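Local coordinates for protein tapirin (Caldicellulosiruptor hydrothermalis, PDB 6N2C) that probably binds cellulose and so attaches the thermophilic bacterium to plant biomass, through a C-terminal beta-helix domain that carries a zinc ion, at residues D182-G187 against V553-P558; N257-N262 against N266-N271; N317-W322 against S332-G337; L381-E386 against T409-S414. All coordinates share one frame; numbering follows the deposited sequence.

Overall arrangement
The four contacts are spread along one parallel beta-helix. Contacts 2, 3 and 4 each join strands from two different faces of the helix across its interior and follow one another along the chain, with centres about 17 Å apart from contact 2 to contact 3 and about 18 Å from contact 3 to contact 4. Contact 1 brings together residues 366 positions apart in sequence, a span that includes the other three contacts, and its centre lies about 57 Å from that of contact 4. It is also the contact near the metal: the side chain of Arg554 is about 13 Å from the zinc ion bound by His530, Asp532 and Glu551.

Contact 1: residues D182-G187 against V553-P558; sequences DFTTYG and VRMPQP
Arg554 CG lies 4.2 Å from Thr184 O, a loose backbone contact, where residues 553-558 leave strand 548-552 of the parallel beta-helix and pass the turn that leads residues 182-187 into strand 186-190. The CG of Arg554 stands anti to the backbone N (chi1 -171°) and the chain runs extended to NE, in the conformer modelled here, one of two deposited. Met555 is joined to the turn through its backbone, since a water accepts from Met555 N at 2.9 Å and donates to Thr184 O. Tyr552 OH is a further hydrogen-bond partner of that carbonyl. The methyl end of Met555 continues the contact, with CE 4.2 Å from Phe183 O and 4.4 Å from Thr184 CG2; Ile560 of helix 557-565 also packs on Thr184, Arg554 and Met555. Pro556 occupies the N-cap position of that helix, and Gln557 opens it, its OE1 accepting from Arg554 NH1 at 3.1 Å, a bond left tentative by the second conformer. The Thr184 side of the contact is held by an Asx turn: Asp182 OD1 accepts both Thr184 N, at 2.8 Å, and Thr184 OG1, at 2.7 Å, from the same face of the carboxylate.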
loop_
_atom_site.group_PDB
_atom_site.type_symbol
_atom_site.label_atom_id
_atom_site.label_comp_id
_atom_site.label_asym_id
_atom_site.label_seq_id
_atom_site.Cartn_x
_atom_site.Cartn_y
_atom_site.Cartn_z
ATOM N N ASP A 182 -13.405 14.096 5.767
ATOM C CA ASP A 182 -13.232 15.466 6.226
ATOM C C ASP A 182 -11.975 16.089 5.654
ATOM O O ASP A 182 -10.825 15.865 6.153
ATOM C CB ASP A 182 -13.217 15.479 7.729
ATOM C CG ASP A 182 -13.114 16.867 8.326
ATOM O OD1 ASP A 182 -12.714 17.806 7.636
ATOM O OD2 ASP A 182 -13.366 16.967 9.611
ATOM N N PHE A 183 -12.186 16.960 4.644
ATOM C CA PHE A 183 -11.015 17.538 3.971
ATOM C C PHE A 183 -10.292 18.611 4.718
ATOM O O PHE A 183 -9.342 19.211 4.191
ATOM C CB PHE A 183 -11.318 17.775 2.469
ATOM C CG PHE A 183 -11.389 16.513 1.712
ATOM C CD1 PHE A 183 -10.220 15.977 1.168
ATOM C CD2 PHE A 183 -12.560 15.761 1.735
ATOM C CE1 PHE A 183 -10.266 14.724 0.599
ATOM C CE2 PHE A 183 -12.621 14.534 1.125
ATOM C CZ PHE A 183 -11.393 14.018 0.593
ATOM N N THR A 184 -10.681 18.907 5.978
ATOM C CA THR A 184 -9.849 19.733 6.805
ATOM C C THR A 184 -8.722 18.903 7.526
ATOM O O THR A 184 -7.929 19.495 8.344
ATOM C CB THR A 184 -10.615 20.489 7.926
ATOM O OG1 THR A 184 -11.102 19.557 8.883
ATOM C CG2 THR A 184 -11.749 21.309 7.303
ATOM N N THR A 185 -8.669 17.615 7.249
ATOM C CA THR A 185 -7.647 16.704 7.830
ATOM C C THR A 185 -6.584 16.268 6.815
ATOM O O THR A 185 -5.864 15.316 7.051
ATOM C CB THR A 185 -8.287 15.447 8.469
ATOM O OG1 THR A 185 -8.814 14.566 7.489
ATOM C CG2 THR A 185 -9.400 15.873 9.432
ATOM N N TYR A 186 -6.559 16.947 5.671
ATOM C CA TYR A 186 -5.616 16.610 4.582
ATOM C C TYR A 186 -4.527 17.610 4.433
ATOM O O TYR A 186 -4.776 18.823 4.287
ATOM C CB TYR A 186 -6.356 16.383 3.229
ATOM C CG TYR A 186 -7.107 15.065 3.118
ATOM C CD1 TYR A 186 -8.247 14.832 3.855
ATOM C CD2 TYR A 186 -6.715 14.126 2.226
ATOM C CE1 TYR A 186 -8.949 13.643 3.765
ATOM C CE2 TYR A 186 -7.445 12.965 2.048
ATOM C CZ TYR A 186 -8.553 12.723 2.831
ATOM O OH TYR A 186 -9.260 11.551 2.678
ATOM N N GLY A 187 -3.281 17.151 4.392
ATOM C CA GLY A 187 -2.178 18.020 4.218
ATOM C C GLY A 187 -1.811 18.278 2.764
ATOM O O GLY A 187 -1.300 19.352 2.410
ATOM N N VAL A 553 -0.334 21.361 9.012
ATOM C CA VAL A 553 -0.944 22.096 10.075
ATOM C C VAL A 553 -2.408 22.334 9.641
ATOM O O VAL A 553 -2.639 22.748 8.511
ATOM C CB VAL A 553 -0.258 23.462 10.263
ATOM C CG1 VAL A 553 -1.040 24.455 11.200
ATOM C CG2 VAL A 553 1.168 23.280 10.725
ATOM N N ARG A 554 -3.352 22.098 10.549
ATOM C CA ARG A 554 -4.768 22.454 10.277
ATOM C C ARG A 554 -4.948 23.870 9.740
ATOM O O ARG A 554 -4.358 24.853 10.248
ATOM C CB ARG A 554 -5.599 22.163 11.525
ATOM C CG ARG A 554 -7.097 22.274 11.356
ATOM C CD ARG A 554 -7.800 21.770 12.642
ATOM N NE ARG A 554 -9.244 21.688 12.451
ATOM C CZ ARG A 554 -10.142 22.652 12.681
ATOM N NH1 ARG A 554 -9.843 23.876 13.184
ATOM N NH2 ARG A 554 -11.406 22.363 12.403
ATOM N N MET A 555 -5.787 24.010 8.712
ATOM C CA MET A 555 -6.100 25.312 8.218
ATOM C C MET A 555 -6.644 26.238 9.337
ATOM O O MET A 555 -7.441 25.746 10.184
ATOM C CB MET A 555 -7.176 25.226 7.076
ATOM C CG MET A 555 -6.584 24.710 5.738
ATOM S SD MET A 555 -7.873 24.731 4.424
ATOM C CE MET A 555 -8.814 23.371 4.798
ATOM N N PRO A 556 -6.365 27.528 9.211
ATOM C CA PRO A 556 -6.885 28.434 10.250
ATOM C C PRO A 556 -8.455 28.426 10.148
ATOM O O PRO A 556 -9.049 28.312 9.045
ATOM C CB PRO A 556 -6.324 29.768 9.855
ATOM C CG PRO A 556 -5.090 29.443 9.031
ATOM C CD PRO A 556 -5.440 28.216 8.306
ATOM N N GLN A 557 -9.079 28.614 11.301
ATOM C CA GLN A 557 -10.525 28.521 11.336
ATOM C C GLN A 557 -11.206 29.494 10.386
ATOM O O GLN A 557 -12.207 29.096 9.825
ATOM C CB GLN A 557 -11.051 28.635 12.788
ATOM C CG GLN A 557 -12.538 28.274 12.893
ATOM C CD GLN A 557 -12.799 26.835 12.511
ATOM O OE1 GLN A 557 -12.185 25.927 13.023
ATOM N NE2 GLN A 557 -13.761 26.636 11.674
ATOM N N PRO A 558 -10.718 30.718 10.218
ATOM C CA PRO A 558 -11.403 31.658 9.308
ATOM C C PRO A 558 -11.318 31.166 7.845
ATOM O O PRO A 558 -12.258 31.370 7.048
ATOM C CB PRO A 558 -10.637 32.943 9.427
ATOM C CG PRO A 558 -9.750 32.779 10.625
ATOM C CD PRO A 558 -9.688 31.397 11.045
HETATM O O HOH W 1 -6.976 21.715 7.401
#

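Contact 2: residues N257-N262 against N266-N271; sequences NGITFN and NRLESN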
loop_
_atom_site.group_PDB
_atom_site.type_symbol
_atom_site.label_atom_id
_atom_site.label_comp_id
_atom_site.label_asym_id
_atom_site.label_seq_id
_atom_site.Cartn_x
_atom_site.Cartn_y
_atom_site.Cartn_z
ATOM N N ASN A 257 -4.179 1.451 -9.043
ATOM C CA ASN A 257 -3.356 0.867 -10.120
ATOM C C ASN A 257 -2.009 0.265 -9.705
ATOM O O ASN A 257 -1.197 -0.009 -10.544
ATOM C CB ASN A 257 -3.189 1.862 -11.265
ATOM C CG ASN A 257 -4.519 2.114 -11.974
ATOM O OD1 ASN A 257 -5.399 1.260 -11.946
ATOM N ND2 ASN A 257 -4.686 3.267 -12.503
ATOM N N GLY A 258 -1.815 0.061 -8.419
ATOM C CA GLY A 258 -0.652 -0.605 -7.968
ATOM C C GLY A 258 0.269 0.170 -7.047
ATOM O O GLY A 258 0.068 1.331 -6.720
ATOM N N ILE A 259 1.269 -0.562 -6.551
ATOM C CA ILE A 259 2.326 0.064 -5.761
ATOM C C ILE A 259 3.641 -0.483 -6.316
ATOM O O ILE A 259 3.883 -1.697 -6.238
ATOM C CB ILE A 259 2.211 -0.246 -4.286
ATOM C CG1 ILE A 259 0.750 0.105 -3.749
ATOM C CG2 ILE A 259 3.321 0.426 -3.505
ATOM C CD1 ILE A 259 0.556 -0.197 -2.265
ATOM N N THR A 260 4.468 0.409 -6.840
ATOM C CA THR A 260 5.658 -0.018 -7.619
ATOM C C THR A 260 6.893 0.475 -6.920
ATOM O O THR A 260 7.062 1.671 -6.781
ATOM C CB THR A 260 5.596 0.421 -9.064
ATOM O OG1 THR A 260 4.336 0.118 -9.663
ATOM C CG2 THR A 260 6.739 -0.191 -9.861
ATOM N N PHE A 261 7.721 -0.463 -6.457
ATOM C CA PHE A 261 8.976 -0.199 -5.801
ATOM C C PHE A 261 10.035 -0.079 -6.891
ATOM O O PHE A 261 10.039 -0.877 -7.833
ATOM C CB PHE A 261 9.317 -1.308 -4.835
ATOM C CG PHE A 261 8.488 -1.341 -3.592
ATOM C CD1 PHE A 261 7.201 -1.883 -3.578
ATOM C CD2 PHE A 261 8.953 -0.771 -2.413
ATOM C CE1 PHE A 261 6.435 -1.851 -2.393
ATOM C CE2 PHE A 261 8.208 -0.755 -1.224
ATOM C CZ PHE A 261 6.934 -1.308 -1.229
ATOM N N ASN A 262 10.884 0.910 -6.775
ATOM C CA ASN A 262 12.081 1.111 -7.621
ATOM C C ASN A 262 13.206 1.543 -6.742
ATOM O O ASN A 262 13.004 2.228 -5.770
ATOM C CB ASN A 262 11.892 2.242 -8.626
ATOM C CG ASN A 262 10.768 1.983 -9.564
ATOM O OD1 ASN A 262 10.896 1.149 -10.465
ATOM N ND2 ASN A 262 9.567 2.589 -9.275
ATOM N N ASN A 266 13.693 0.448 -0.041
ATOM C CA ASN A 266 12.469 1.151 0.384
ATOM C C ASN A 266 11.849 0.362 1.503
ATOM O O ASN A 266 12.017 -0.875 1.598
ATOM C CB ASN A 266 11.533 1.212 -0.760
ATOM C CG ASN A 266 12.094 1.942 -1.976
ATOM O OD1 ASN A 266 12.228 3.161 -1.972
ATOM N ND2 ASN A 266 12.383 1.201 -3.023
ATOM N N ARG A 267 10.965 1.052 2.284
ATOM C CA ARG A 267 10.249 0.392 3.356
ATOM C C ARG A 267 8.831 0.987 3.381
ATOM O O ARG A 267 8.697 2.213 3.287
ATOM C CB ARG A 267 10.921 0.666 4.676
ATOM C CG ARG A 267 10.277 -0.076 5.843
ATOM C CD ARG A 267 11.087 0.050 7.177
ATOM N NE ARG A 267 10.514 -0.725 8.258
ATOM C CZ ARG A 267 9.559 -0.330 9.126
ATOM N NH1 ARG A 267 9.012 0.908 9.143
ATOM N NH2 ARG A 267 9.128 -1.217 10.042
ATOM N N LEU A 268 7.868 0.109 3.450
ATOM C CA LEU A 268 6.435 0.495 3.609
ATOM C C LEU A 268 5.932 -0.202 4.835
ATOM O O LEU A 268 5.830 -1.432 4.857
ATOM C CB LEU A 268 5.654 0.033 2.402
ATOM C CG LEU A 268 4.150 0.352 2.311
ATOM C CD1 LEU A 268 3.926 1.803 2.632
ATOM C CD2 LEU A 268 3.639 -0.028 0.950
ATOM N N GLU A 269 5.499 0.584 5.827
ATOM C CA GLU A 269 4.917 0.103 7.037
ATOM C C GLU A 269 3.416 0.503 7.029
ATOM O O GLU A 269 3.133 1.705 6.924
ATOM C CB GLU A 269 5.595 0.716 8.213
ATOM C CG GLU A 269 5.026 0.258 9.573
ATOM C CD GLU A 269 5.727 0.940 10.786
ATOM O OE1 GLU A 269 6.945 1.364 10.634
ATOM O OE2 GLU A 269 4.962 1.178 11.822
ATOM N N SER A 270 2.554 -0.498 7.028
ATOM C CA SER A 270 1.076 -0.327 7.002
ATOM C C SER A 270 0.521 -0.994 8.260
ATOM O O SER A 270 0.599 -2.224 8.435
ATOM C CB SER A 270 0.491 -0.925 5.716
ATOM O OG SER A 270 -0.942 -1.015 5.795
ATOM N N ASN A 271 0.024 -0.175 9.174
ATOM C CA ASN A 271 -0.407 -0.677 10.509
ATOM C C ASN A 271 -1.872 -1.046 10.590
ATOM O O ASN A 271 -2.323 -1.475 11.606
ATOM C CB ASN A 271 -0.009 0.303 11.575
ATOM C CG ASN A 271 1.456 0.432 11.638
ATOM O OD1 ASN A 271 2.126 -0.589 11.572
ATOM N ND2 ASN A 271 1.967 1.606 11.724
#
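Apolar contact centres on Phe261, whose ring meets the second segment with its edge. Asn266 CB lies in the ring plane, 3.6 Å from CD2, and farther round the rim CZ reaches Leu268 CB at 4.1 Å. The Leu268 side chain crosses that of Phe261 at about a right angle; its CG is anti to the backbone N (chi1 -178°), and its CD2 meets Ile259 CD1 more loosely, at 4.5 Å. Phe241 stacks on the Phe261 ring, and Met253 packs against both Ile259 and Leu268. The polar link is one hydrogen bond, from Asn266 ND2 to Asn262 O at 3.0 Å, nearly straight at 164°. The acceptor lies close to the amide plane of Asn266, whereas the donor stands above the carbonyl plane of Asn262. The other end of this buried amide is satisfied too, OD1 accepting from Asn245 N. An alanine here would keep the CB against the phenyl edge but is likely to leave both Asn262 O and Asn245 N without their amide partner, freeing the turn to shift. Aliphatic and aromatic side chains inside, with an asparagine amide bonded to backbone at the bend between two strands, are typical of a parallel beta-helix.

Contact 3: residues N317-W322 against S332-G337; sequences NKLNIW and SKLFGG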
loop_
_atom_site.group_PDB
_atom_site.type_symbol
_atom_site.label_atom_id
_atom_site.label_comp_id
_atom_site.label_asym_id
_atom_site.label_seq_id
_atom_site.Cartn_x
_atom_site.Cartn_y
_atom_site.Cartn_z
ATOM N N ASN A 317 -5.041 -12.233 -5.997
ATOM C CA ASN A 317 -5.309 -13.123 -7.090
ATOM C C ASN A 317 -4.038 -13.937 -7.480
ATOM O O ASN A 317 -4.164 -15.090 -7.984
ATOM C CB ASN A 317 -5.910 -12.381 -8.289
ATOM C CG ASN A 317 -7.309 -11.916 -8.003
ATOM O OD1 ASN A 317 -8.086 -12.659 -7.351
ATOM N ND2 ASN A 317 -7.621 -10.664 -8.359
ATOM N N LYS A 318 -2.885 -13.290 -7.404
ATOM C CA LYS A 318 -1.579 -13.932 -7.747
ATOM C C LYS A 318 -0.504 -13.474 -6.755
ATOM O O LYS A 318 -0.400 -12.278 -6.407
ATOM C CB LYS A 318 -1.118 -13.668 -9.175
ATOM C CG LYS A 318 0.117 -14.472 -9.560
ATOM C CD LYS A 318 -0.159 -15.979 -9.639
ATOM C CE LYS A 318 1.085 -16.843 -9.628
ATOM N NZ LYS A 318 1.777 -16.698 -10.984
ATOM N N LEU A 319 0.253 -14.443 -6.216
ATOM C CA LEU A 319 1.393 -14.189 -5.378
ATOM C C LEU A 319 2.587 -14.925 -6.086
ATOM O O LEU A 319 2.527 -16.128 -6.256
ATOM C CB LEU A 319 1.151 -14.806 -3.994
ATOM C CG LEU A 319 2.339 -14.837 -3.042
ATOM C CD1 LEU A 319 3.011 -13.480 -2.844
ATOM C CD2 LEU A 319 1.944 -15.453 -1.759
ATOM N N ASN A 320 3.579 -14.182 -6.496
ATOM C CA ASN A 320 4.835 -14.706 -7.090
ATOM C C ASN A 320 5.932 -14.477 -6.113
ATOM O O ASN A 320 6.250 -13.321 -5.780
ATOM C CB ASN A 320 5.136 -13.964 -8.398
ATOM C CG ASN A 320 4.184 -14.300 -9.461
ATOM O OD1 ASN A 320 3.948 -15.500 -9.692
ATOM N ND2 ASN A 320 3.553 -13.282 -10.108
ATOM N N ILE A 321 6.500 -15.531 -5.567
ATOM C CA ILE A 321 7.689 -15.422 -4.713
ATOM C C ILE A 321 8.879 -16.121 -5.466
ATOM O O ILE A 321 8.917 -17.346 -5.508
ATOM C CB ILE A 321 7.509 -16.032 -3.336
ATOM C CG1 ILE A 321 6.198 -15.578 -2.678
ATOM C CG2 ILE A 321 8.720 -15.720 -2.473
ATOM C CD1 ILE A 321 5.864 -16.327 -1.409
ATOM N N TRP A 322 9.757 -15.326 -6.080
ATOM C CA TRP A 322 10.885 -15.847 -6.881
ATOM C C TRP A 322 12.240 -15.454 -6.291
ATOM O O TRP A 322 13.284 -15.790 -6.844
ATOM C CB TRP A 322 10.760 -15.419 -8.357
ATOM C CG TRP A 322 9.503 -15.785 -9.075
ATOM C CD1 TRP A 322 8.325 -16.246 -8.566
ATOM C CD2 TRP A 322 9.286 -15.622 -10.455
ATOM N NE1 TRP A 322 7.423 -16.426 -9.558
ATOM C CE2 TRP A 322 8.015 -16.044 -10.730
ATOM C CE3 TRP A 322 10.097 -15.202 -11.503
ATOM C CZ2 TRP A 322 7.477 -15.996 -12.024
ATOM C CZ3 TRP A 322 9.581 -15.149 -12.752
ATOM C CH2 TRP A 322 8.288 -15.552 -13.016
ATOM N N SER A 332 -1.409 -15.802 11.129
ATOM C CA SER A 332 -1.803 -15.085 9.934
ATOM C C SER A 332 -2.177 -16.058 8.816
ATOM O O SER A 332 -1.970 -17.328 8.912
ATOM C CB SER A 332 -0.686 -14.169 9.447
ATOM O OG SER A 332 0.471 -14.941 9.055
ATOM N N LYS A 333 -2.703 -15.498 7.734
ATOM C CA LYS A 333 -3.308 -16.281 6.697
ATOM C C LYS A 333 -2.909 -15.758 5.338
ATOM O O LYS A 333 -2.639 -14.548 5.197
ATOM C CB LYS A 333 -4.827 -16.254 6.914
ATOM C CG LYS A 333 -5.229 -16.808 8.337
ATOM C CD LYS A 333 -6.576 -16.318 8.838
ATOM C CE LYS A 333 -6.856 -16.713 10.292
ATOM N NZ LYS A 333 -6.161 -15.905 11.338
ATOM N N LEU A 334 -2.843 -16.643 4.349
ATOM C CA LEU A 334 -2.848 -16.231 2.959
ATOM C C LEU A 334 -4.134 -16.669 2.345
ATOM O O LEU A 334 -4.534 -17.862 2.479
ATOM C CB LEU A 334 -1.697 -16.874 2.179
ATOM C CG LEU A 334 -0.281 -16.419 2.558
ATOM C CD1 LEU A 334 0.755 -17.063 1.657
ATOM C CD2 LEU A 334 -0.185 -14.931 2.406
ATOM N N PHE A 335 -4.769 -15.800 1.556
ATOM C CA PHE A 335 -5.983 -16.099 0.825
ATOM C C PHE A 335 -5.722 -15.886 -0.677
ATOM O O PHE A 335 -5.792 -14.725 -1.160
ATOM C CB PHE A 335 -7.207 -15.210 1.276
ATOM C CG PHE A 335 -7.557 -15.340 2.752
ATOM C CD1 PHE A 335 -8.212 -16.447 3.181
ATOM C CD2 PHE A 335 -7.177 -14.407 3.670
ATOM C CE1 PHE A 335 -8.559 -16.616 4.515
ATOM C CE2 PHE A 335 -7.483 -14.567 4.996
ATOM C CZ PHE A 335 -8.202 -15.679 5.430
ATOM N N GLY A 336 -5.448 -16.955 -1.414
ATOM C CA GLY A 336 -5.350 -16.906 -2.822
ATOM C C GLY A 336 -6.594 -17.311 -3.514
ATOM O O GLY A 336 -7.553 -17.785 -2.809
ATOM N N GLY A 337 -6.638 -17.271 -4.852
ATOM C CA GLY A 337 -5.568 -16.854 -5.726
ATOM C C GLY A 337 -4.597 -17.985 -5.978
ATOM O O GLY A 337 -4.587 -19.012 -5.256
#
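Leu319 and Leu334 meet by one methyl each, CD2 of the former 4.0 Å from CD1 of the latter, with the two side chains crossing at about a right angle. Their first torsions differ: CG of Leu319 is anti to its own backbone N (chi1 170°), while CG of Leu334 is anti to the carbonyl carbon (chi1 -68°). The second point of contact is backbone on backbone, where Asn317 O lies 3.2 Å from Gly337 CA. A side chain at Gly337 would point toward the other segment and run into that same oxygen, and the positive phi of 83° also suits glycine. The peptide bond before Gly337 is cis. The leucine pair joins strand 318-321 to strand 333-335, on different faces of the parallel beta-helix, and meets in the interior, while Asn317 and Gly337 come together just ahead of the neighbouring parallel strands 318-321 and 338-341. Around the leucines, Met326 packs on Leu319, while Leu328 and Ala314 pack on Leu334. Farther out, the CB of Asn317 points away from residues 332-337, and its ND2 donates to Asp296 OD1. Its neighbour Lys318 lies on the outer side of the strand, where NZ donates to Asn320 OD1 at 2.8 Å and forms a salt bridge with Glu340.

Contact 4: residues L381-E386 against T409-S414; sequences LKIDGE and TNIRVS
The CB atoms of Ile383 and Ile411 point toward the opposing segments from two faces of the beta-helix, and their CD1 methyls make the closest approach of the pair, 4.4 Å, meeting obliquely in a light touch between buried residues. Beyond the isoleucines, Glu386 carries the polar half of the contact. Its CG is anti to the carbonyl carbon (chi1 -64°) and the chain bends at chi2 (-72°), which folds the carboxylate back toward the turn ahead of Thr409. OE1 stops 3.8 Å from Thr409 N, too far for a direct bond, and a water takes up the link: it donates to Glu386 OE1 at 3.0 Å and accepts from Asn410 N at 3.1 Å. A second water connects Glu386 O with Asn410 ND2, although its very short contacts make the exact position doubtful. The other carboxylate oxygen, OE2, accepts from the backbone N of both Asn406 and Ser407, so Glu386 ties itself to the loop before strand 411-413 as well as, through water, to Asn410, just before that strand. Leu405 of the same loop packs on Glu386 and on Ile411. Strands 380-384 and 411-413 lie on different faces of the helix: Ile383 rests on Leu389 of strand 388-391, the parallel neighbour of 411-413, and its backbone bonds to Thr401 of strand 400-403.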
loop_
_atom_site.group_PDB
_atom_site.type_symbol
_atom_site.label_atom_id
_atom_site.label_comp_id
_atom_site.label_asym_id
_atom_site.label_seq_id
_atom_site.Cartn_x
_atom_site.Cartn_y
_atom_site.Cartn_z
ATOM N N LEU A 381 -1.943 -28.737 -7.017
ATOM C CA LEU A 381 -0.572 -28.657 -6.507
ATOM C C LEU A 381 0.368 -29.114 -7.597
ATOM O O LEU A 381 0.199 -30.234 -8.094
ATOM C CB LEU A 381 -0.390 -29.560 -5.354
ATOM C CG LEU A 381 1.021 -29.657 -4.701
ATOM C CD1 LEU A 381 1.425 -28.305 -4.211
ATOM C CD2 LEU A 381 1.057 -30.600 -3.551
ATOM N N LYS A 382 1.343 -28.270 -7.981
ATOM C CA LYS A 382 2.405 -28.644 -8.929
ATOM C C LYS A 382 3.737 -28.529 -8.244
ATOM O O LYS A 382 4.039 -27.493 -7.665
ATOM C CB LYS A 382 2.414 -27.765 -10.188
ATOM C CG LYS A 382 3.505 -28.111 -11.191
ATOM C CD LYS A 382 3.349 -27.243 -12.425
ATOM C CE LYS A 382 4.404 -27.491 -13.468
ATOM N NZ LYS A 382 4.444 -28.889 -14.083
ATOM N N ILE A 383 4.503 -29.626 -8.214
ATOM C CA ILE A 383 5.857 -29.688 -7.678
ATOM C C ILE A 383 6.750 -30.164 -8.867
ATOM O O ILE A 383 6.439 -31.180 -9.516
ATOM C CB ILE A 383 5.936 -30.656 -6.520
ATOM C CG1 ILE A 383 5.217 -30.068 -5.304
ATOM C CG2 ILE A 383 7.385 -30.921 -6.143
ATOM C CD1 ILE A 383 5.080 -31.030 -4.190
ATOM N N ASP A 384 7.742 -29.330 -9.229
ATOM C CA ASP A 384 8.706 -29.648 -10.253
ATOM C C ASP A 384 10.070 -29.535 -9.619
ATOM O O ASP A 384 10.516 -28.433 -9.188
ATOM C CB ASP A 384 8.486 -28.752 -11.474
ATOM C CG ASP A 384 9.539 -28.940 -12.543
ATOM O OD1 ASP A 384 10.255 -29.910 -12.464
ATOM O OD2 ASP A 384 9.596 -28.073 -13.419
ATOM N N GLY A 385 10.758 -30.652 -9.508
ATOM C CA GLY A 385 12.063 -30.691 -8.876
ATOM C C GLY A 385 12.115 -31.008 -7.429
ATOM O O GLY A 385 11.078 -31.273 -6.814
ATOM N N GLU A 386 13.322 -30.953 -6.860
ATOM C CA GLU A 386 13.567 -31.373 -5.498
ATOM C C GLU A 386 13.353 -30.138 -4.682
ATOM O O GLU A 386 14.250 -29.599 -4.029
ATOM C CB GLU A 386 14.971 -31.978 -5.308
ATOM C CG GLU A 386 15.165 -33.307 -6.153
ATOM C CD GLU A 386 14.394 -34.521 -5.608
ATOM O OE1 GLU A 386 13.950 -34.497 -4.426
ATOM O OE2 GLU A 386 14.156 -35.527 -6.365
ATOM N N THR A 409 13.739 -35.868 -0.938
ATOM C CA THR A 409 14.405 -35.851 0.357
ATOM C C THR A 409 14.028 -34.608 1.149
ATOM O O THR A 409 13.762 -34.716 2.375
ATOM C CB THR A 409 15.948 -36.030 0.243
ATOM O OG1 THR A 409 16.482 -35.123 -0.723
ATOM C CG2 THR A 409 16.268 -37.477 -0.189
ATOM N N ASN A 410 13.852 -33.483 0.426
ATOM C CA ASN A 410 13.539 -32.220 1.104
ATOM C C ASN A 410 12.039 -31.925 1.233
ATOM O O ASN A 410 11.672 -30.764 1.486
ATOM C CB ASN A 410 14.235 -31.080 0.435
ATOM C CG ASN A 410 15.733 -31.140 0.670
ATOM O OD1 ASN A 410 16.164 -31.443 1.771
ATOM N ND2 ASN A 410 16.490 -30.870 -0.338
ATOM N N ILE A 411 11.195 -32.920 1.023
ATOM C CA ILE A 411 9.735 -32.739 1.217
ATOM C C ILE A 411 9.439 -33.366 2.560
ATOM O O ILE A 411 9.569 -34.603 2.706
ATOM C CB ILE A 411 8.933 -33.375 0.091
ATOM C CG1 ILE A 411 9.231 -32.612 -1.198
ATOM C CG2 ILE A 411 7.419 -33.431 0.418
ATOM C CD1 ILE A 411 8.577 -33.156 -2.451
ATOM N N ARG A 412 9.117 -32.542 3.567
ATOM C CA ARG A 412 8.727 -33.003 4.901
ATOM C C ARG A 412 7.308 -32.524 5.216
ATOM O O ARG A 412 6.995 -31.316 5.090
ATOM C CB ARG A 412 9.700 -32.496 5.964
ATOM C CG ARG A 412 11.142 -33.030 5.816
ATOM C CD ARG A 412 12.174 -31.890 5.835
ATOM N NE ARG A 412 12.418 -31.310 7.174
ATOM C CZ ARG A 412 12.945 -30.096 7.421
ATOM N NH1 ARG A 412 13.290 -29.261 6.448
ATOM N NH2 ARG A 412 13.138 -29.719 8.672
ATOM N N VAL A 413 6.458 -33.464 5.618
ATOM C CA VAL A 413 5.026 -33.180 5.928
ATOM C C VAL A 413 4.737 -33.995 7.163
ATOM O O VAL A 413 4.646 -35.240 7.107
ATOM C CB VAL A 413 4.059 -33.567 4.784
ATOM C CG1 VAL A 413 2.616 -33.162 5.121
ATOM C CG2 VAL A 413 4.474 -32.870 3.473
ATOM N N SER A 414 4.552 -33.307 8.279
ATOM C CA SER A 414 4.458 -34.018 9.555
ATOM C C SER A 414 3.125 -34.740 9.780
ATOM O O SER A 414 3.073 -35.811 10.440
ATOM C CB SER A 414 4.818 -33.071 10.700
ATOM O OG SER A 414 3.842 -32.085 10.850
HETATM O O HOH W 2 12.813 -32.616 -2.358
HETATM O O HOH W 3 16.248 -29.939 -2.559
#